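Local coordinates for protein ancestral D-type dye decolorizing peroxidase (Geotrichum candidum, PDB 7ANV) that probably uses hydrogen peroxide at a haem iron to oxidise bulky dyes and other substrates, at residues N81-H86 / E472-P477; F248-K253 / F394-S399; A340-K345 / P432-A437. One frame throughout, in Å; residues are numbered along the deposited sequence.

Contact 1 (N81-H86 / E472-P477); sequences NIAFSH and EYFFSP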
loop_
_atom_site.group_PDB
_atom_site.type_symbol
_atom_site.label_atom_id
_atom_site.label_comp_id
_atom_site.label_asym_id
_atom_site.label_seq_id
_atom_site.Cartn_x
_atom_site.Cartn_y
_atom_site.Cartn_z
ATOM N N ASN A 81 12.088 11.400 3.803
ATOM C CA ASN A 81 10.810 12.018 4.221
ATOM C C ASN A 81 10.634 11.720 5.713
ATOM O O ASN A 81 11.311 10.832 6.275
ATOM C CB ASN A 81 9.603 11.470 3.439
ATOM C CG ASN A 81 9.300 12.091 2.090
ATOM O OD1 ASN A 81 8.204 11.902 1.563
ATOM N ND2 ASN A 81 10.213 12.845 1.516
ATOM N N ILE A 82 9.723 12.448 6.333
ATOM C CA ILE A 82 9.406 12.276 7.763
ATOM C C ILE A 82 7.906 12.420 7.971
ATOM O O ILE A 82 7.267 13.302 7.367
ATOM C CB ILE A 82 10.213 13.255 8.635
ATOM C CG1 ILE A 82 10.073 12.903 10.115
ATOM C CG2 ILE A 82 9.862 14.723 8.321
ATOM C CD1 ILE A 82 11.027 13.629 11.025
ATOM N N ALA A 83 7.382 11.625 8.910
ATOM C CA ALA A 83 5.941 11.632 9.215
ATOM C C ALA A 83 5.792 11.414 10.718
ATOM O O ALA A 83 6.637 10.750 11.329
ATOM C CB ALA A 83 5.176 10.615 8.401
ATOM N N PHE A 84 4.679 11.888 11.250
ATOM C CA PHE A 84 4.396 11.943 12.702
ATOM C C PHE A 84 3.095 11.206 12.968
ATOM O O PHE A 84 2.111 11.417 12.261
ATOM C CB PHE A 84 4.319 13.397 13.172
ATOM C CG PHE A 84 5.633 14.098 13.064
ATOM C CD1 PHE A 84 6.556 14.027 14.075
ATOM C CD2 PHE A 84 5.953 14.817 11.919
ATOM C CE1 PHE A 84 7.784 14.649 13.959
ATOM C CE2 PHE A 84 7.205 15.394 11.791
ATOM C CZ PHE A 84 8.095 15.339 12.825
ATOM N N SER A 85 3.061 10.436 14.055
ATOM C CA SER A 85 1.803 9.842 14.578
ATOM C C SER A 85 1.095 10.904 15.422
ATOM O O SER A 85 1.758 11.887 15.877
ATOM C CB SER A 85 2.128 8.603 15.389
ATOM O OG SER A 85 2.791 9.003 16.572
ATOM N N HIS A 86 -0.177 10.669 15.758
ATOM C CA HIS A 86 -0.884 11.517 16.750
ATOM C C HIS A 86 -0.071 11.591 18.060
ATOM O O HIS A 86 0.012 12.717 18.643
ATOM C CB HIS A 86 -2.319 11.019 16.952
ATOM C CG HIS A 86 -2.926 11.651 18.157
ATOM N ND1 HIS A 86 -3.343 12.954 18.154
ATOM C CD2 HIS A 86 -3.129 11.191 19.401
ATOM C CE1 HIS A 86 -3.818 13.259 19.338
ATOM N NE2 HIS A 86 -3.669 12.214 20.131
ATOM N N GLU A 472 1.266 1.722 11.840
ATOM C CA GLU A 472 0.744 2.947 12.449
ATOM C C GLU A 472 0.239 3.889 11.367
ATOM O O GLU A 472 0.588 3.754 10.172
ATOM C CB GLU A 472 1.840 3.522 13.361
ATOM C CG GLU A 472 1.362 4.731 14.145
ATOM C CD GLU A 472 0.118 4.496 15.003
ATOM O OE1 GLU A 472 0.288 4.285 16.228
ATOM O OE2 GLU A 472 -1.019 4.532 14.467
ATOM N N TYR A 473 -0.602 4.822 11.794
ATOM C CA TYR A 473 -1.127 5.933 10.985
ATOM C C TYR A 473 -0.347 7.204 11.292
ATOM O O TYR A 473 -0.214 7.593 12.443
ATOM C CB TYR A 473 -2.609 6.141 11.310
ATOM C CG TYR A 473 -3.487 4.963 10.981
ATOM C CD1 TYR A 473 -3.207 4.108 9.919
ATOM C CD2 TYR A 473 -4.624 4.723 11.714
ATOM C CE1 TYR A 473 -4.051 3.063 9.591
ATOM C CE2 TYR A 473 -5.487 3.682 11.396
ATOM C CZ TYR A 473 -5.191 2.831 10.356
ATOM O OH TYR A 473 -6.013 1.771 10.078
ATOM N N PHE A 474 0.242 7.791 10.245
ATOM C CA PHE A 474 1.125 8.960 10.378
ATOM C C PHE A 474 0.594 10.073 9.473
ATOM O O PHE A 474 -0.262 9.840 8.609
ATOM C CB PHE A 474 2.569 8.638 9.989
ATOM C CG PHE A 474 3.227 7.493 10.714
ATOM C CD1 PHE A 474 3.177 6.201 10.223
ATOM C CD2 PHE A 474 3.952 7.732 11.862
ATOM C CE1 PHE A 474 3.822 5.181 10.897
ATOM C CE2 PHE A 474 4.607 6.724 12.541
ATOM C CZ PHE A 474 4.519 5.437 12.058
ATOM N N PHE A 475 1.177 11.253 9.685
ATOM C CA PHE A 475 0.969 12.462 8.870
ATOM C C PHE A 475 2.325 13.015 8.411
ATOM O O PHE A 475 3.176 13.315 9.257
ATOM C CB PHE A 475 0.189 13.503 9.644
ATOM C CG PHE A 475 -0.123 14.720 8.819
ATOM C CD1 PHE A 475 -1.049 14.656 7.800
ATOM C CD2 PHE A 475 0.503 15.936 9.075
ATOM C CE1 PHE A 475 -1.335 15.778 7.031
ATOM C CE2 PHE A 475 0.192 17.053 8.322
ATOM C CZ PHE A 475 -0.694 16.967 7.304
ATOM N N SER A 476 2.495 13.110 7.083
ATOM C CA SER A 476 3.678 13.681 6.392
ATOM C C SER A 476 3.390 15.146 6.150
ATOM O O SER A 476 2.617 15.442 5.242
ATOM C CB SER A 476 3.928 13.028 5.085
ATOM O OG SER A 476 4.354 11.693 5.266
ATOM N N PRO A 477 3.958 16.083 6.944
ATOM C CA PRO A 477 3.637 17.486 6.740
ATOM C C PRO A 477 4.311 18.077 5.503
ATOM O O PRO A 477 5.253 17.520 4.971
ATOM C CB PRO A 477 4.179 18.198 7.991
ATOM C CG PRO A 477 4.425 17.094 8.961
ATOM C CD PRO A 477 4.811 15.895 8.118
HETATM O O HOH W 1 6.198 10.841 3.376
HETATM O O HOH W 2 -1.522 8.237 14.799
#
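The methyl group of Ala-83 lies over the base of Phe-474, CB to CB 3.6 Å, and wedges there between that aromatic residue and the hydroxyl of Ser-476. The contact illustrates how two ferredoxin-like halves of a dye-decolorizing peroxidase are joined: strand 78-84 is an outermost strand of the first four-stranded sheet, strand 466-476 an outermost strand of the second, and here their edges meet. They cross at 123°, too steeply for long pairing, and a single antiparallel bridge, Phe-84 with Phe-475, carries the backbone contact. Phe-84 N donates to Phe-475 O at 2.9 Å, and Phe-475 N returns a bond to Phe-84 O at 2.7 Å; in the first the donor stands 39° above the carbonyl plane, consistent with the steep crossing of the strands. The CA of Ala-83 and the CA of Phe-474 add CA-H...O contacts to the same two oxygens. With CG anti to the carbonyl carbon (chi1 -56°), the Phe-474 ring brings its CD2 edge beside the backbone of Phe-84 and Ser-85, CD2 3.6 Å from Ser-85 N, while CG of Glu-472 covers the rim of one ring face. At the other end the CB bond of Phe-84 leads away from the other strand, yet ring atom CD2 meets CG of Pro-477 at 4.0 Å, the two side chains crossing at about a right angle, with Leu-482 and Phe-486 of helix 479-486 packed against them. Ser-85 OG caps the helix that follows through Gly-88 N and also bonds Ile-140 O. Water finishes both flanks: one molecule joins Asn-81 OD1 to Ser-476 OG, and another accepts from His-86 N and donates to Tyr-473 O at 2.8 Å.

Contact 2 (F248-K253 / F394-S399); sequences FLVFRK and FVCYQS. With HEM (protoporphyrin IX containing Fe), chain B.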
loop_
_atom_site.group_PDB
_atom_site.type_symbol
_atom_site.label_atom_id
_atom_site.label_comp_id
_atom_site.label_asym_id
_atom_site.label_seq_id
_atom_site.Cartn_x
_atom_site.Cartn_y
_atom_site.Cartn_z
ATOM N N PHE A 248 -1.737 11.808 4.837
ATOM C CA PHE A 248 -1.669 10.719 5.839
ATOM C C PHE A 248 -0.985 9.499 5.219
ATOM O O PHE A 248 -1.350 9.062 4.101
ATOM C CB PHE A 248 -3.060 10.378 6.366
ATOM C CG PHE A 248 -3.648 11.506 7.155
ATOM C CD1 PHE A 248 -3.344 11.615 8.498
ATOM C CD2 PHE A 248 -4.506 12.425 6.566
ATOM C CE1 PHE A 248 -3.835 12.682 9.249
ATOM C CE2 PHE A 248 -5.003 13.476 7.322
ATOM C CZ PHE A 248 -4.710 13.571 8.663
ATOM N N LEU A 249 0.029 9.024 5.939
ATOM C CA LEU A 249 0.857 7.867 5.597
ATOM C C LEU A 249 0.353 6.694 6.424
ATOM O O LEU A 249 0.562 6.680 7.626
ATOM C CB LEU A 249 2.301 8.212 5.950
ATOM C CG LEU A 249 3.417 7.289 5.445
ATOM C CD1 LEU A 249 4.775 7.929 5.661
ATOM C CD2 LEU A 249 3.398 5.895 6.043
ATOM N N VAL A 250 -0.208 5.699 5.773
ATOM C CA VAL A 250 -0.550 4.405 6.416
ATOM C C VAL A 250 0.619 3.454 6.205
ATOM O O VAL A 250 0.950 3.172 5.048
ATOM C CB VAL A 250 -1.840 3.809 5.832
ATOM C CG1 VAL A 250 -2.053 2.413 6.399
ATOM C CG2 VAL A 250 -3.041 4.731 6.049
ATOM N N PHE A 251 1.151 2.922 7.299
ATOM C CA PHE A 251 2.187 1.876 7.271
ATOM C C PHE A 251 1.604 0.556 7.780
ATOM O O PHE A 251 1.067 0.541 8.867
ATOM C CB PHE A 251 3.427 2.322 8.051
ATOM C CG PHE A 251 4.574 1.352 7.910
ATOM C CD1 PHE A 251 4.637 0.224 8.721
ATOM C CD2 PHE A 251 5.601 1.577 6.996
ATOM C CE1 PHE A 251 5.671 -0.698 8.566
ATOM C CE2 PHE A 251 6.626 0.646 6.825
ATOM C CZ PHE A 251 6.659 -0.473 7.617
ATOM N N ARG A 252 1.783 -0.519 7.026
ATOM C CA ARG A 252 1.485 -1.882 7.482
ATOM C C ARG A 252 2.628 -2.820 7.101
ATOM O O ARG A 252 3.000 -2.883 5.935
ATOM C CB ARG A 252 0.212 -2.426 6.820
ATOM C CG ARG A 252 -1.018 -1.569 6.993
ATOM C CD ARG A 252 -1.801 -1.950 8.212
ATOM N NE ARG A 252 -2.535 -3.191 8.018
ATOM C CZ ARG A 252 -3.051 -3.960 8.985
ATOM N NH1 ARG A 252 -2.819 -3.725 10.273
ATOM N NH2 ARG A 252 -3.801 -4.999 8.637
ATOM N N LYS A 253 3.158 -3.512 8.089
ATOM C CA LYS A 253 4.090 -4.629 7.848
ATOM C C LYS A 253 3.261 -5.884 7.592
ATOM O O LYS A 253 2.560 -6.350 8.517
ATOM C CB LYS A 253 5.057 -4.805 9.018
ATOM C CG LYS A 253 6.047 -5.921 8.769
ATOM C CD LYS A 253 6.967 -6.246 9.934
ATOM C CE LYS A 253 7.710 -7.523 9.609
ATOM N NZ LYS A 253 8.590 -7.988 10.709
ATOM N N PHE A 394 3.876 -2.153 3.350
ATOM C CA PHE A 394 2.764 -1.479 2.659
ATOM C C PHE A 394 2.754 -0.033 3.129
ATOM O O PHE A 394 2.643 0.202 4.339
ATOM C CB PHE A 394 1.431 -2.185 2.908
ATOM C CG PHE A 394 0.254 -1.444 2.335
ATOM C CD1 PHE A 394 -0.397 -0.485 3.095
ATOM C CD2 PHE A 394 -0.154 -1.651 1.030
ATOM C CE1 PHE A 394 -1.460 0.242 2.592
ATOM C CE2 PHE A 394 -1.246 -0.930 0.537
ATOM C CZ PHE A 394 -1.891 -0.010 1.318
ATOM N N VAL A 395 2.773 0.911 2.181
ATOM C CA VAL A 395 2.628 2.351 2.495
ATOM C C VAL A 395 1.592 2.919 1.545
ATOM O O VAL A 395 1.738 2.709 0.329
ATOM C CB VAL A 395 3.974 3.100 2.418
ATOM C CG1 VAL A 395 3.831 4.631 2.464
ATOM C CG2 VAL A 395 4.914 2.645 3.519
ATOM N N CYS A 396 0.637 3.677 2.048
ATOM C CA CYS A 396 -0.224 4.425 1.137
ATOM C C CYS A 396 -0.463 5.808 1.708
ATOM O O CYS A 396 -0.386 5.986 2.939
ATOM C CB CYS A 396 -1.468 3.630 0.775
ATOM S SG CYS A 396 -2.712 3.533 2.085
ATOM N N TYR A 397 -0.746 6.721 0.794
ATOM C CA TYR A 397 -1.036 8.140 1.088
ATOM C C TYR A 397 -2.465 8.474 0.657
ATOM O O TYR A 397 -2.946 8.014 -0.384
ATOM C CB TYR A 397 -0.025 9.043 0.382
ATOM C CG TYR A 397 1.385 8.861 0.868
ATOM C CD1 TYR A 397 1.800 9.484 2.038
ATOM C CD2 TYR A 397 2.279 8.024 0.208
ATOM C CE1 TYR A 397 3.105 9.388 2.493
ATOM C CE2 TYR A 397 3.575 7.862 0.704
ATOM C CZ TYR A 397 3.977 8.551 1.835
ATOM O OH TYR A 397 5.245 8.411 2.328
ATOM N N GLN A 398 -3.083 9.368 1.421
ATOM C CA GLN A 398 -4.458 9.861 1.217
ATOM C C GLN A 398 -4.658 11.045 2.132
ATOM O O GLN A 398 -3.999 11.143 3.180
ATOM C CB GLN A 398 -5.506 8.774 1.511
ATOM C CG GLN A 398 -5.494 8.200 2.926
ATOM C CD GLN A 398 -4.711 6.917 3.070
ATOM O OE1 GLN A 398 -5.200 5.832 2.764
ATOM N NE2 GLN A 398 -3.480 7.027 3.516
ATOM N N SER A 399 -5.618 11.890 1.805
ATOM C CA SER A 399 -5.977 13.019 2.681
ATOM C C SER A 399 -6.884 12.542 3.808
ATOM O O SER A 399 -7.034 13.293 4.750
ATOM C CB SER A 399 -6.667 14.105 1.921
ATOM O OG SER A 399 -7.866 13.617 1.319
HETATM C CHA HEM B . -2.728 -3.419 -6.531
HETATM C CHB HEM B . -0.394 -7.037 -4.311
HETATM C CHC HEM B . -1.808 -5.232 0.024
HETATM C CHD HEM B . -4.444 -1.887 -2.289
HETATM C C1A HEM B . -1.964 -4.545 -6.285
HETATM C C2A HEM B . -1.337 -5.329 -7.284
HETATM C C3A HEM B . -0.695 -6.358 -6.671
HETATM C C4A HEM B . -0.897 -6.196 -5.272
HETATM C CMA HEM B . 0.136 -7.448 -7.327
HETATM C CAA HEM B . -1.428 -5.123 -8.793
HETATM C CBA HEM B . -0.533 -4.033 -9.356
HETATM C CGA HEM B . -1.253 -2.762 -9.704
HETATM O O1A HEM B . -2.391 -2.695 -10.205
HETATM O O2A HEM B . -0.670 -1.744 -9.513
HETATM C C1B HEM B . -0.585 -6.841 -2.930
HETATM C C2B HEM B . 0.010 -7.666 -1.923
HETATM C C3B HEM B . -0.354 -7.168 -0.706
HETATM C C4B HEM B . -1.211 -5.983 -0.989
HETATM C CMB HEM B . 0.877 -8.873 -2.151
HETATM C CAB HEM B . 0.009 -7.595 0.666
HETATM C CBB HEM B . 1.109 -8.318 0.991
HETATM C C1C HEM B . -2.685 -4.164 -0.221
HETATM C C2C HEM B . -3.398 -3.438 0.745
HETATM C C3C HEM B . -4.169 -2.513 0.064
HETATM C C4C HEM B . -3.900 -2.678 -1.321
HETATM C CMC HEM B . -3.317 -3.657 2.249
HETATM C CAC HEM B . -5.122 -1.513 0.551
HETATM C CBC HEM B . -5.738 -1.619 1.720
HETATM C C1D HEM B . -4.115 -2.024 -3.638
HETATM C C2D HEM B . -4.656 -1.076 -4.626
HETATM C C3D HEM B . -4.185 -1.524 -5.809
HETATM C C4D HEM B . -3.370 -2.727 -5.527
HETATM C CMD HEM B . -5.544 0.150 -4.437
HETATM C CAD HEM B . -4.437 -0.904 -7.166
HETATM C CBD HEM B . -5.774 -1.343 -7.788
HETATM C CGD HEM B . -6.057 -0.606 -9.064
HETATM O O1D HEM B . -6.433 -1.309 -10.036
HETATM O O2D HEM B . -5.972 0.647 -9.140
HETATM N NA HEM B . -1.680 -5.083 -5.037
HETATM N NB HEM B . -1.275 -5.858 -2.331
HETATM N NC HEM B . -3.030 -3.729 -1.482
HETATM N ND HEM B . -3.387 -3.019 -4.198
HETATM FE FE HEM B . -2.405 -4.428 -3.322
#
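Strands 248-253 and 394-398 run antiparallel at 161°, with Phe-248 facing Gln-398, Val-250 facing Cys-396 and Arg-252 facing Phe-394 as hydrogen-bonded pairs. Leu-249 with Tyr-397 and Phe-251 with Val-395 form the non-hydrogen-bonded pairs between them. On the sheet face of these two pairs, Leu-249 and Tyr-397 lie side by side and point the same way, CG of the leucine 3.6 Å from CE1 of the tyrosine, whose hydroxyl reaches Asp-11. CD2 of Leu-249 also touches CG1 of Val-395 at 3.8 Å, and CG2 of Val-395 meets CD2 of Phe-251 in turn. These are the two central strands of the second ferredoxin-like sheet; the opposite face is covered by helix 405-413 through Phe-405, and at one end of it Phe-394 meets the haem. There Phe-394, with CG anti to its own amide nitrogen (chi1 174°), is swung out to the porphyrin: the haem methyl CMC sits over the centre of one ring face, and CE2 comes within 3.3 Å of haem C2C. It stands on the side of the iron away from His-342 and also lines the pocket of the bound oxygen molecule. Further along this face Gln-398 folds back on its strand partner. Its NE2 donates to Phe-248 O at 3.0 Å from well above the carbonyl plane, while Gln-398 N approaches that oxygen within the plane at 3.2 Å, so one carbonyl is gripped twice. OE1 bonds Phe-405 N, fixing the amide's rotation, and CG2 of Val-250 packs against NE2 at 3.4 Å.

Contact 3 (A340-K345 / P432-A437); sequences AAHIRK and PIIGQA. With HEM (protoporphyrin IX containing Fe), chain B.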
loop_
_atom_site.group_PDB
_atom_site.type_symbol
_atom_site.label_atom_id
_atom_site.label_comp_id
_atom_site.label_asym_id
_atom_site.label_seq_id
_atom_site.Cartn_x
_atom_site.Cartn_y
_atom_site.Cartn_z
ATOM N N ALA A 340 -13.933 -10.679 -6.454
ATOM C CA ALA A 340 -13.095 -10.653 -5.249
ATOM C C ALA A 340 -11.604 -10.627 -5.626
ATOM O O ALA A 340 -10.783 -10.673 -4.693
ATOM C CB ALA A 340 -13.462 -11.799 -4.336
ATOM N N ALA A 341 -11.240 -10.600 -6.917
ATOM C CA ALA A 341 -9.808 -10.457 -7.277
ATOM C C ALA A 341 -9.295 -9.189 -6.589
ATOM O O ALA A 341 -10.027 -8.177 -6.559
ATOM C CB ALA A 341 -9.612 -10.414 -8.787
ATOM N N HIS A 342 -8.058 -9.217 -6.082
ATOM C CA HIS A 342 -7.474 -8.119 -5.271
ATOM C C HIS A 342 -7.715 -6.751 -5.920
ATOM O O HIS A 342 -8.262 -5.871 -5.238
ATOM C CB HIS A 342 -6.003 -8.376 -4.977
ATOM C CG HIS A 342 -5.336 -7.282 -4.206
ATOM N ND1 HIS A 342 -5.739 -6.905 -2.942
ATOM C CD2 HIS A 342 -4.230 -6.551 -4.494
ATOM C CE1 HIS A 342 -4.916 -5.960 -2.510
ATOM N NE2 HIS A 342 -3.995 -5.687 -3.471
ATOM N N ILE A 343 -7.329 -6.553 -7.185
ATOM C CA ILE A 343 -7.452 -5.193 -7.791
ATOM C C ILE A 343 -8.899 -4.786 -7.960
ATOM O O ILE A 343 -9.156 -3.565 -7.893
ATOM C CB ILE A 343 -6.673 -5.051 -9.104
ATOM C CG1 ILE A 343 -7.287 -5.833 -10.262
ATOM C CG2 ILE A 343 -5.223 -5.420 -8.852
ATOM C CD1 ILE A 343 -6.658 -5.475 -11.572
ATOM N N ARG A 344 -9.819 -5.743 -8.120
ATOM C CA ARG A 344 -11.248 -5.413 -8.337
ATOM C C ARG A 344 -11.875 -5.071 -6.984
ATOM O O ARG A 344 -12.744 -4.187 -6.930
ATOM C CB ARG A 344 -11.935 -6.558 -9.105
ATOM C CG ARG A 344 -13.384 -6.232 -9.435
ATOM C CD ARG A 344 -13.885 -7.123 -10.542
ATOM N NE ARG A 344 -15.212 -6.694 -10.954
ATOM C CZ ARG A 344 -15.890 -7.208 -11.989
ATOM N NH1 ARG A 344 -15.425 -8.240 -12.673
ATOM N NH2 ARG A 344 -17.044 -6.673 -12.343
ATOM N N LYS A 345 -11.392 -5.642 -5.895
ATOM C CA LYS A 345 -11.792 -5.216 -4.529
ATOM C C LYS A 345 -11.254 -3.808 -4.231
ATOM O O LYS A 345 -11.997 -3.040 -3.655
ATOM C CB LYS A 345 -11.230 -6.204 -3.510
ATOM C CG LYS A 345 -11.979 -7.517 -3.451
ATOM C CD LYS A 345 -13.334 -7.359 -2.742
ATOM C CE LYS A 345 -13.713 -8.629 -2.021
ATOM N NZ LYS A 345 -15.104 -8.566 -1.521
ATOM N N PRO A 432 -8.682 -12.558 -1.670
ATOM C CA PRO A 432 -7.878 -13.702 -1.245
ATOM C C PRO A 432 -6.455 -13.334 -0.798
ATOM O O PRO A 432 -5.797 -14.147 -0.099
ATOM C CB PRO A 432 -7.812 -14.542 -2.521
ATOM C CG PRO A 432 -7.888 -13.548 -3.615
ATOM C CD PRO A 432 -8.858 -12.483 -3.134
ATOM N N ILE A 433 -6.021 -12.102 -1.110
ATOM C CA ILE A 433 -4.679 -11.598 -0.742
ATOM C C ILE A 433 -4.723 -10.958 0.647
ATOM O O ILE A 433 -3.917 -11.383 1.464
ATOM C CB ILE A 433 -4.106 -10.666 -1.811
ATOM C CG1 ILE A 433 -4.210 -11.285 -3.216
ATOM C CG2 ILE A 433 -2.697 -10.230 -1.473
ATOM C CD1 ILE A 433 -3.455 -12.594 -3.392
ATOM N N ILE A 434 -5.621 -9.995 0.890
ATOM C CA ILE A 434 -5.633 -9.156 2.111
ATOM C C ILE A 434 -6.938 -9.293 2.897
ATOM O O ILE A 434 -6.997 -8.719 3.988
ATOM C CB ILE A 434 -5.352 -7.690 1.761
ATOM C CG1 ILE A 434 -6.416 -7.097 0.856
ATOM C CG2 ILE A 434 -3.927 -7.535 1.204
ATOM C CD1 ILE A 434 -6.452 -5.570 0.871
ATOM N N GLY A 435 -7.954 -9.990 2.377
ATOM C CA GLY A 435 -9.278 -10.029 3.024
ATOM C C GLY A 435 -9.204 -10.734 4.358
ATOM O O GLY A 435 -8.593 -11.817 4.411
ATOM N N GLN A 436 -9.827 -10.159 5.384
ATOM C CA GLN A 436 -9.828 -10.736 6.764
ATOM C C GLN A 436 -11.252 -10.819 7.286
ATOM O O GLN A 436 -11.982 -9.796 7.147
ATOM C CB GLN A 436 -8.948 -9.880 7.674
ATOM C CG GLN A 436 -7.517 -9.863 7.208
ATOM C CD GLN A 436 -6.546 -9.267 8.190
ATOM O OE1 GLN A 436 -5.578 -9.929 8.565
ATOM N NE2 GLN A 436 -6.811 -8.046 8.643
ATOM N N ALA A 437 -11.600 -11.968 7.882
ATOM C CA ALA A 437 -12.955 -12.270 8.412
ATOM C C ALA A 437 -13.106 -11.719 9.830
ATOM O O ALA A 437 -12.096 -11.332 10.449
ATOM C CB ALA A 437 -13.246 -13.743 8.330
HETATM C CHA HEM B . -2.728 -3.419 -6.531
HETATM C CHB HEM B . -0.394 -7.037 -4.311
HETATM C CHC HEM B . -1.808 -5.232 0.024
HETATM C CHD HEM B . -4.444 -1.887 -2.289
HETATM C C1A HEM B . -1.964 -4.545 -6.285
HETATM C C2A HEM B . -1.337 -5.329 -7.284
HETATM C C3A HEM B . -0.695 -6.358 -6.671
HETATM C C4A HEM B . -0.897 -6.196 -5.272
HETATM C CMA HEM B . 0.136 -7.448 -7.327
HETATM C CAA HEM B . -1.428 -5.123 -8.793
HETATM C CBA HEM B . -0.533 -4.033 -9.356
HETATM C CGA HEM B . -1.253 -2.762 -9.704
HETATM O O1A HEM B . -2.391 -2.695 -10.205
HETATM O O2A HEM B . -0.670 -1.744 -9.513
HETATM C C1B HEM B . -0.585 -6.841 -2.930
HETATM C C2B HEM B . 0.010 -7.666 -1.923
HETATM C C3B HEM B . -0.354 -7.168 -0.706
HETATM C C4B HEM B . -1.211 -5.983 -0.989
HETATM C CMB HEM B . 0.877 -8.873 -2.151
HETATM C CAB HEM B . 0.009 -7.595 0.666
HETATM C CBB HEM B . 1.109 -8.318 0.991
HETATM C C1C HEM B . -2.685 -4.164 -0.221
HETATM C C2C HEM B . -3.398 -3.438 0.745
HETATM C C3C HEM B . -4.169 -2.513 0.064
HETATM C C4C HEM B . -3.900 -2.678 -1.321
HETATM C CMC HEM B . -3.317 -3.657 2.249
HETATM C CAC HEM B . -5.122 -1.513 0.551
HETATM C CBC HEM B . -5.738 -1.619 1.720
HETATM C C1D HEM B . -4.115 -2.024 -3.638
HETATM C C2D HEM B . -4.656 -1.076 -4.626
HETATM C C3D HEM B . -4.185 -1.524 -5.809
HETATM C C4D HEM B . -3.370 -2.727 -5.527
HETATM C CMD HEM B . -5.544 0.150 -4.437
HETATM C CAD HEM B . -4.437 -0.904 -7.166
HETATM C CBD HEM B . -5.774 -1.343 -7.788
HETATM C CGD HEM B . -6.057 -0.606 -9.064
HETATM O O1D HEM B . -6.433 -1.309 -10.036
HETATM O O2D HEM B . -5.972 0.647 -9.140
HETATM N NA HEM B . -1.680 -5.083 -5.037
HETATM N NB HEM B . -1.275 -5.858 -2.331
HETATM N NC HEM B . -3.030 -3.729 -1.482
HETATM N ND HEM B . -3.387 -3.019 -4.198
HETATM FE FE HEM B . -2.405 -4.428 -3.322
#
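His-342 binds the haem iron through NE2 at 2.0 Å, and two isoleucines of segment 432-437 pack beside it, Ile-434 at the ring and Ile-433 at CB. CD1 of Ile-434 lies in the ring plane at its edge, 3.7 Å from CE1, the two side chains crossing at about a right angle. That CD1 touches the porphyrin too, at C2C, and CG2 of Ile-434 meets haem CHC at 3.3 Å. Ile-433 divides its contacts: CG1 touches CB of His-342 at 3.8 Å, while CG2, anti to the backbone N, reaches haem C2B. An alanine in place of Ile-434 would remove both branches, and would probably open a gap between the imidazole edge and the porphyrin, leaving the orientation of the ring to rest more on Asp-431. One shell farther out is that aspartate: its OD2 accepts from His-342 ND1, and its OD1 from the backbone N of both Ile-433 and Ile-434, so one carboxylate orients the ligand and the loop that packs on it. Behind them CD of Pro-432 rests on Ala-340 O, 3.1 Å away, just ahead of the helix that begins at His-342. This is the proximal side of a haem peroxidase, where a carboxylate bonded to the axial histidine is likely to polarise the imidazole and strengthen donation from NE2 to the iron, which would favour its higher oxidation states.

Contacts 1 and 2 are neighbours, their centres about 9 Å apart, because strand 466-476 of contact 1 pairs with strand 247-256 of contact 2 in one sheet: Phe-474 O to Leu-249 N and Glu-472 O to Phe-251 N are probable hydrogen bonds. Contact 3 lies in helix and loop about 18 Å from the centre of contact 2 and about 27 Å from that of contact 1. Along the chain contact 1 closes the outermost loop, enclosing both others, whose segments alternate as 248-253, 340-345, 394-399, 432-437. Contacts 2 and 3 touch the haem from its two sides, which places the cofactor between sheet and proximal helix, while contact 1 joins that sheet to the N-terminal half.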